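Local coordinates for protein aminopeptidase (Aneurinibacillus sp. AM-1, PDB 5IB9) that probably acts as a zinc-dependent aminopeptidase, removing residues from the N termini of peptides, and is captured here with an inhibitor in its active site, at residues D310-T315 and L360-P365; G318-V323 and L338-E343. All blocks are in the same frame, centred on the assembly; numbering follows the deposited sequence.

Contact 1 (D310-T315 and L360-P365); sequences DLIMYT and LFIHAP. With BES (2-(3-amino-2-hydroxy-4-phenyl-butyrylamino)-4-methyl-pentanoic acid), chain H.
Tyr314 and Leu360 open an antiparallel strand pairing in which the backbones of 310-315 and 360-364 exchange hydrogen bonds at Tyr314 with Leu360 and Ile312 with Ile362. The Tyr314 N to Leu360 O bond measures 2.7 Å. Its return partner, Leu360 N to Tyr314 O, measures 2.9 Å. Packing is tight on the face carrying Ile312, Tyr314, Leu360, Ile362 and Ala364. Ile362 CG2 meets Tyr314 CD2 at 3.5 Å, Leu360 CD2 sits at the edge of the tyrosine ring, and Ile312 CG2 lies over one face of the ring, toward its rim. Ala364 CB fills in between Tyr314 OH and Ile312 CG2. While Ile362 CG2 packs on the tyrosine, CG1, anti to the backbone N (chi1 -179°), carries CD1 to the phenyl group of the inhibitor (Ile362 CD1 to BES C11 3.6 Å), as part of the ligand pocket. On the other face Met313 and Phe361 point the same way, and Met313 SD stands 4.5 Å from the Phe361 ring centroid in an oblique Met-aromatic contact. Leu311 CD1 lies over the His363 ring in a CH-pi contact. The Asp310 end faces solvent: its side chain stays clear of 360-365, and the strand is held there by Ala364 N donating to Asp310 O (3.0 Å). Helix 382-400 packs on Leu311, Phe361 and His363, helix 322-334 on Met313 and Phe361, and strands 340-342 and 294-300 flank the pair.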
loop_
_atom_site.group_PDB
_atom_site.type_symbol
_atom_site.label_atom_id
_atom_site.label_comp_id
_atom_site.label_asym_id
_atom_site.label_seq_id
_atom_site.Cartn_x
_atom_site.Cartn_y
_atom_site.Cartn_z
ATOM N N ASP A 310 5.290 17.455 -31.102
ATOM C CA ASP A 310 6.666 16.958 -31.159
ATOM C C ASP A 310 6.940 16.253 -29.797
ATOM O O ASP A 310 6.312 16.539 -28.816
ATOM C CB ASP A 310 7.707 18.091 -31.245
ATOM C CG ASP A 310 7.510 19.015 -32.472
ATOM O OD1 ASP A 310 7.750 20.251 -32.322
ATOM O OD2 ASP A 310 7.153 18.489 -33.540
ATOM N N LEU A 311 7.948 15.417 -29.813
ATOM C CA LEU A 311 8.366 14.730 -28.558
ATOM C C LEU A 311 8.850 15.753 -27.501
ATOM O O LEU A 311 9.594 16.701 -27.857
ATOM C CB LEU A 311 9.473 13.719 -28.962
ATOM C CG LEU A 311 9.821 12.677 -27.901
ATOM C CD1 LEU A 311 8.657 11.857 -27.545
ATOM C CD2 LEU A 311 11.046 11.923 -28.447
ATOM N N ILE A 312 8.570 15.490 -26.230
ATOM C CA ILE A 312 9.123 16.298 -25.166
ATOM C C ILE A 312 9.424 15.357 -24.011
ATOM O O ILE A 312 8.813 14.265 -23.906
ATOM C CB ILE A 312 8.135 17.420 -24.753
ATOM C CG1 ILE A 312 8.746 18.372 -23.682
ATOM C CG2 ILE A 312 6.846 16.834 -24.310
ATOM C CD1 ILE A 312 8.037 19.736 -23.732
ATOM N N MET A 313 10.299 15.798 -23.122
ATOM C CA MET A 313 10.519 15.001 -21.884
ATOM C C MET A 313 9.960 15.786 -20.712
ATOM O O MET A 313 10.350 16.911 -20.535
ATOM C CB MET A 313 11.991 14.883 -21.651
ATOM C CG MET A 313 12.712 14.200 -22.787
ATOM S SD MET A 313 14.506 14.033 -22.613
ATOM C CE MET A 313 15.023 15.789 -22.701
ATOM N N TYR A 314 9.130 15.183 -19.854
ATOM C CA TYR A 314 8.596 15.908 -18.720
ATOM C C TYR A 314 9.143 15.331 -17.422
ATOM O O TYR A 314 9.201 14.116 -17.203
ATOM C CB TYR A 314 7.093 15.756 -18.660
ATOM C CG TYR A 314 6.308 16.643 -19.614
ATOM C CD1 TYR A 314 6.576 17.984 -19.729
ATOM C CD2 TYR A 314 5.342 16.080 -20.406
ATOM C CE1 TYR A 314 5.815 18.782 -20.664
ATOM C CE2 TYR A 314 4.558 16.880 -21.362
ATOM C CZ TYR A 314 4.811 18.208 -21.410
ATOM O OH TYR A 314 4.121 19.009 -22.332
ATOM N N THR A 315 9.537 16.226 -16.496
ATOM C CA THR A 315 9.940 15.811 -15.207
ATOM C C THR A 315 8.968 16.415 -14.147
ATOM O O THR A 315 8.331 17.477 -14.412
ATOM C CB THR A 315 11.395 16.160 -14.828
ATOM O OG1 THR A 315 11.448 17.604 -14.785
ATOM C CG2 THR A 315 12.346 15.655 -15.923
ATOM N N LEU A 360 9.067 11.420 -18.293
ATOM C CA LEU A 360 8.018 10.960 -19.235
ATOM C C LEU A 360 8.384 11.447 -20.596
ATOM O O LEU A 360 8.684 12.661 -20.828
ATOM C CB LEU A 360 6.706 11.558 -18.754
ATOM C CG LEU A 360 5.612 11.510 -19.815
ATOM C CD1 LEU A 360 5.184 10.054 -20.249
ATOM C CD2 LEU A 360 4.310 12.283 -19.281
ATOM N N PHE A 361 8.341 10.525 -21.527
ATOM C CA PHE A 361 8.468 10.801 -23.021
ATOM C C PHE A 361 7.100 10.707 -23.662
ATOM O O PHE A 361 6.436 9.674 -23.488
ATOM C CB PHE A 361 9.445 9.784 -23.694
ATOM C CG PHE A 361 10.865 9.932 -23.198
ATOM C CD1 PHE A 361 11.797 10.550 -24.012
ATOM C CD2 PHE A 361 11.257 9.518 -21.925
ATOM C CE1 PHE A 361 13.139 10.761 -23.598
ATOM C CE2 PHE A 361 12.624 9.732 -21.497
ATOM C CZ PHE A 361 13.525 10.364 -22.308
ATOM N N ILE A 362 6.662 11.805 -24.306
ATOM C CA ILE A 362 5.253 11.936 -24.810
ATOM C C ILE A 362 5.298 12.952 -25.921
ATOM O O ILE A 362 6.208 13.818 -25.950
ATOM C CB ILE A 362 4.376 12.447 -23.683
ATOM C CG1 ILE A 362 2.906 12.560 -24.159
ATOM C CG2 ILE A 362 4.899 13.730 -23.018
ATOM C CD1 ILE A 362 1.906 12.615 -22.927
ATOM N N HIS A 363 4.367 12.777 -26.891
ATOM C CA HIS A 363 4.256 13.821 -27.930
ATOM C C HIS A 363 3.240 14.870 -27.432
ATOM O O HIS A 363 2.148 14.541 -27.076
ATOM C CB HIS A 363 3.807 13.262 -29.224
ATOM C CG HIS A 363 4.755 12.272 -29.819
ATOM N ND1 HIS A 363 5.927 12.583 -30.461
ATOM C CD2 HIS A 363 4.658 10.918 -29.848
ATOM C CE1 HIS A 363 6.543 11.457 -30.845
ATOM N NE2 HIS A 363 5.764 10.447 -30.495
ATOM N N ALA A 364 3.690 16.144 -27.443
ATOM C CA ALA A 364 2.882 17.244 -26.857
ATOM C C ALA A 364 2.958 18.447 -27.809
ATOM O O ALA A 364 3.919 18.659 -28.514
ATOM C CB ALA A 364 3.430 17.626 -25.472
ATOM N N PRO A 365 1.839 19.188 -27.907
ATOM C CA PRO A 365 0.552 18.956 -27.270
ATOM C C PRO A 365 -0.101 17.643 -27.790
ATOM O O PRO A 365 0.084 17.213 -28.972
ATOM C CB PRO A 365 -0.271 20.227 -27.668
ATOM C CG PRO A 365 0.370 20.646 -28.933
ATOM C CD PRO A 365 1.849 20.388 -28.766
HETATM N N2 BES H . -1.067 9.785 -20.479
HETATM C C1 BES H . -1.883 10.399 -19.431
HETATM C C6 BES H . -1.117 11.593 -18.869
HETATM C C7 BES H . -0.947 12.827 -19.749
HETATM C C8 BES H . -1.967 13.307 -20.609
HETATM C C12 BES H . 0.273 13.532 -19.659
HETATM C C9 BES H . -1.747 14.479 -21.363
HETATM C C11 BES H . 0.496 14.710 -20.425
HETATM C C10 BES H . -0.520 15.168 -21.278
HETATM C C2 BES H . -2.195 9.369 -18.339
HETATM O O2 BES H . -2.588 8.244 -19.124
HETATM C C3 BES H . -3.361 9.919 -17.592
HETATM O O3 BES H . -4.426 10.024 -18.191
HETATM N N1 BES H . -3.155 10.334 -16.390
HETATM C C4 BES H . -4.256 10.958 -15.651
HETATM C C13 BES H . -3.630 11.294 -14.308
HETATM C C14 BES H . -3.167 10.075 -13.503
HETATM C C15 BES H . -2.710 10.657 -12.171
HETATM C C16 BES H . -4.215 8.972 -13.339
HETATM C C5 BES H . -4.685 12.305 -16.221
HETATM O O1 BES H . -5.812 12.774 -15.888
HETATM O O4 BES H . -3.959 12.962 -16.989
#

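Contact 2 (G318-V323 and L338-E343); sequences GKKNRV and LPYGQE
Lys320 lays its aliphatic chain over one face of the Tyr340 ring, the two side chains crossing at about a right angle. Lys320 CG makes a CH-pi contact 3.9 Å from the Tyr340 ring centroid, and farther along the extended chain Lys320 CE reaches Tyr340 CE2 at 3.4 Å. Gly318 O approaches the same ring at its edge, 3.3 Å from Tyr340 CE1. At the N and CA end of the same glycine, Gln342 CG lies 3.6 Å from Gly318 N. Beyond this first shell, a water lies 2.6 Å from Tyr340 OH and donates a weak bond to Gly318 O, which also accepts from Arg414 NE. Tyr340 takes the position with CG between its backbone N and carbonyl carbon (chi1 69°), which turns the ring toward the 318-320 loop. Tyr412 meets the ring at a steep angle and forms a cation-pi contact with Lys320. Gln342 NE2 is held by Ile316 O, while Thr315 OG1 bonds Lys319 O. Asn321, the N-cap of helix 322-334, accepts a weak bond from Val323 N through OD1. The contact thus brings the loop leading into this helix against strand 340-342, within the beta-alpha-beta unit whose first strand is 310-315.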
loop_
_atom_site.group_PDB
_atom_site.type_symbol
_atom_site.label_atom_id
_atom_site.label_comp_id
_atom_site.label_asym_id
_atom_site.label_seq_id
_atom_site.Cartn_x
_atom_site.Cartn_y
_atom_site.Cartn_z
ATOM N N GLY A 318 10.195 19.870 -13.116
ATOM C CA GLY A 318 10.697 20.767 -14.189
ATOM C C GLY A 318 12.197 21.013 -14.191
ATOM O O GLY A 318 12.646 21.976 -14.837
ATOM N N LYS A 319 12.971 20.117 -13.566
ATOM C CA LYS A 319 14.416 20.219 -13.552
ATOM C C LYS A 319 14.935 19.115 -14.447
ATOM O O LYS A 319 14.253 18.049 -14.596
ATOM C CB LYS A 319 14.982 19.994 -12.179
ATOM C CG LYS A 319 14.630 21.138 -11.208
ATOM C CD LYS A 319 15.640 21.115 -10.058
ATOM C CE LYS A 319 15.340 20.059 -8.999
ATOM N NZ LYS A 319 14.553 20.627 -7.823
ATOM N N LYS A 320 16.097 19.400 -14.993
ATOM C CA LYS A 320 16.862 18.340 -15.714
ATOM C C LYS A 320 17.355 17.224 -14.805
ATOM O O LYS A 320 17.689 17.475 -13.625
ATOM C CB LYS A 320 18.088 18.903 -16.421
ATOM C CG LYS A 320 17.736 19.947 -17.432
ATOM C CD LYS A 320 19.056 20.435 -18.073
ATOM C CE LYS A 320 18.666 21.312 -19.305
ATOM N NZ LYS A 320 19.824 22.229 -19.512
ATOM N N ASN A 321 17.449 15.989 -15.315
ATOM C CA ASN A 321 18.067 14.931 -14.515
ATOM C C ASN A 321 18.785 13.965 -15.423
ATOM O O ASN A 321 18.912 14.240 -16.627
ATOM C CB ASN A 321 17.059 14.208 -13.619
ATOM C CG ASN A 321 15.909 13.609 -14.408
ATOM O OD1 ASN A 321 16.164 13.013 -15.443
ATOM N ND2 ASN A 321 14.643 13.765 -13.934
ATOM N N ARG A 322 19.326 12.875 -14.924
ATOM C CA ARG A 322 20.104 12.007 -15.786
ATOM C C ARG A 322 19.277 11.445 -16.956
ATOM O O ARG A 322 19.780 11.260 -18.018
ATOM C CB ARG A 322 20.717 10.896 -14.957
ATOM C CG ARG A 322 21.607 9.890 -15.808
ATOM C CD ARG A 322 22.158 8.745 -15.019
ATOM N NE ARG A 322 23.053 9.195 -13.971
ATOM C CZ ARG A 322 22.760 9.190 -12.703
ATOM N NH1 ARG A 322 21.604 8.770 -12.259
ATOM N NH2 ARG A 322 23.638 9.643 -11.882
ATOM N N VAL A 323 17.994 11.222 -16.715
ATOM C CA VAL A 323 17.192 10.645 -17.826
ATOM C C VAL A 323 17.018 11.733 -18.920
ATOM O O VAL A 323 17.079 11.421 -20.128
ATOM C CB VAL A 323 15.807 10.210 -17.282
ATOM C CG1 VAL A 323 14.851 9.756 -18.434
ATOM C CG2 VAL A 323 15.976 9.022 -16.374
ATOM N N LEU A 338 15.784 18.168 -28.275
ATOM C CA LEU A 338 14.670 17.635 -27.495
ATOM C C LEU A 338 14.457 18.421 -26.250
ATOM O O LEU A 338 15.225 18.332 -25.321
ATOM C CB LEU A 338 14.911 16.119 -27.173
ATOM C CG LEU A 338 13.822 15.383 -26.391
ATOM C CD1 LEU A 338 12.567 15.489 -27.206
ATOM C CD2 LEU A 338 14.219 13.854 -26.312
ATOM N N PRO A 339 13.379 19.158 -26.199
ATOM C CA PRO A 339 13.112 19.982 -25.048
ATOM C C PRO A 339 12.641 19.198 -23.803
ATOM O O PRO A 339 12.219 18.000 -23.889
ATOM C CB PRO A 339 11.960 20.871 -25.512
ATOM C CG PRO A 339 11.892 20.815 -26.880
ATOM C CD PRO A 339 12.344 19.320 -27.204
ATOM N N TYR A 340 12.706 19.822 -22.637
ATOM C CA TYR A 340 12.053 19.224 -21.466
ATOM C C TYR A 340 11.006 20.179 -20.903
ATOM O O TYR A 340 11.053 21.399 -21.210
ATOM C CB TYR A 340 13.074 18.808 -20.369
ATOM C CG TYR A 340 13.759 19.992 -19.672
ATOM C CD1 TYR A 340 13.521 20.201 -18.311
ATOM C CD2 TYR A 340 14.637 20.797 -20.388
ATOM C CE1 TYR A 340 14.190 21.304 -17.641
ATOM C CE2 TYR A 340 15.297 21.923 -19.723
ATOM C CZ TYR A 340 15.030 22.117 -18.400
ATOM O OH TYR A 340 15.634 23.149 -17.697
ATOM N N GLY A 341 10.174 19.706 -19.987
ATOM C CA GLY A 341 9.259 20.575 -19.277
ATOM C C GLY A 341 8.866 19.960 -17.941
ATOM O O GLY A 341 9.417 18.947 -17.516
ATOM N N GLN A 342 7.797 20.529 -17.323
ATOM C CA GLN A 342 7.327 20.058 -16.029
ATOM C C GLN A 342 5.978 19.437 -16.206
ATOM O O GLN A 342 5.041 20.126 -16.614
ATOM C CB GLN A 342 7.169 21.270 -15.063
ATOM C CG GLN A 342 6.742 20.774 -13.694
ATOM C CD GLN A 342 6.925 21.825 -12.597
ATOM O OE1 GLN A 342 6.962 23.012 -12.898
ATOM N NE2 GLN A 342 7.013 21.409 -11.352
ATOM N N GLU A 343 5.832 18.131 -15.893
ATOM C CA GLU A 343 4.536 17.561 -15.839
ATOM C C GLU A 343 4.641 16.217 -15.105
ATOM O O GLU A 343 5.665 15.512 -15.194
ATOM C CB GLU A 343 3.953 17.341 -17.243
ATOM C CG GLU A 343 2.584 16.798 -17.258
ATOM C CD GLU A 343 1.543 17.673 -16.539
ATOM O OE1 GLU A 343 0.858 18.416 -17.309
ATOM O OE2 GLU A 343 1.420 17.583 -15.270
HETATM O O HOH W 1 15.646 23.634 -15.117
#

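Following the chain from its N terminus, strand 310-315 is reached first of the four segments; the chain then passes through the loop at 318-321 into helix 322-334 and returns along strand 340-342. Contact 2 closes this shorter loop, and it is nested inside the larger one that contact 1 closes when strand 358-364 comes back antiparallel to 310-315. Strand 310-315 therefore has a neighbour on each edge: 358-364 in antiparallel pairing and 340-342 in parallel. The two contacts join directly there, Met313 O and Gly341 N lying 2.9 Å apart in a probable hydrogen bond. Together they tie the beta-alpha-beta unit to the strand that reaches the inhibitor pocket in the M28 peptidase domain.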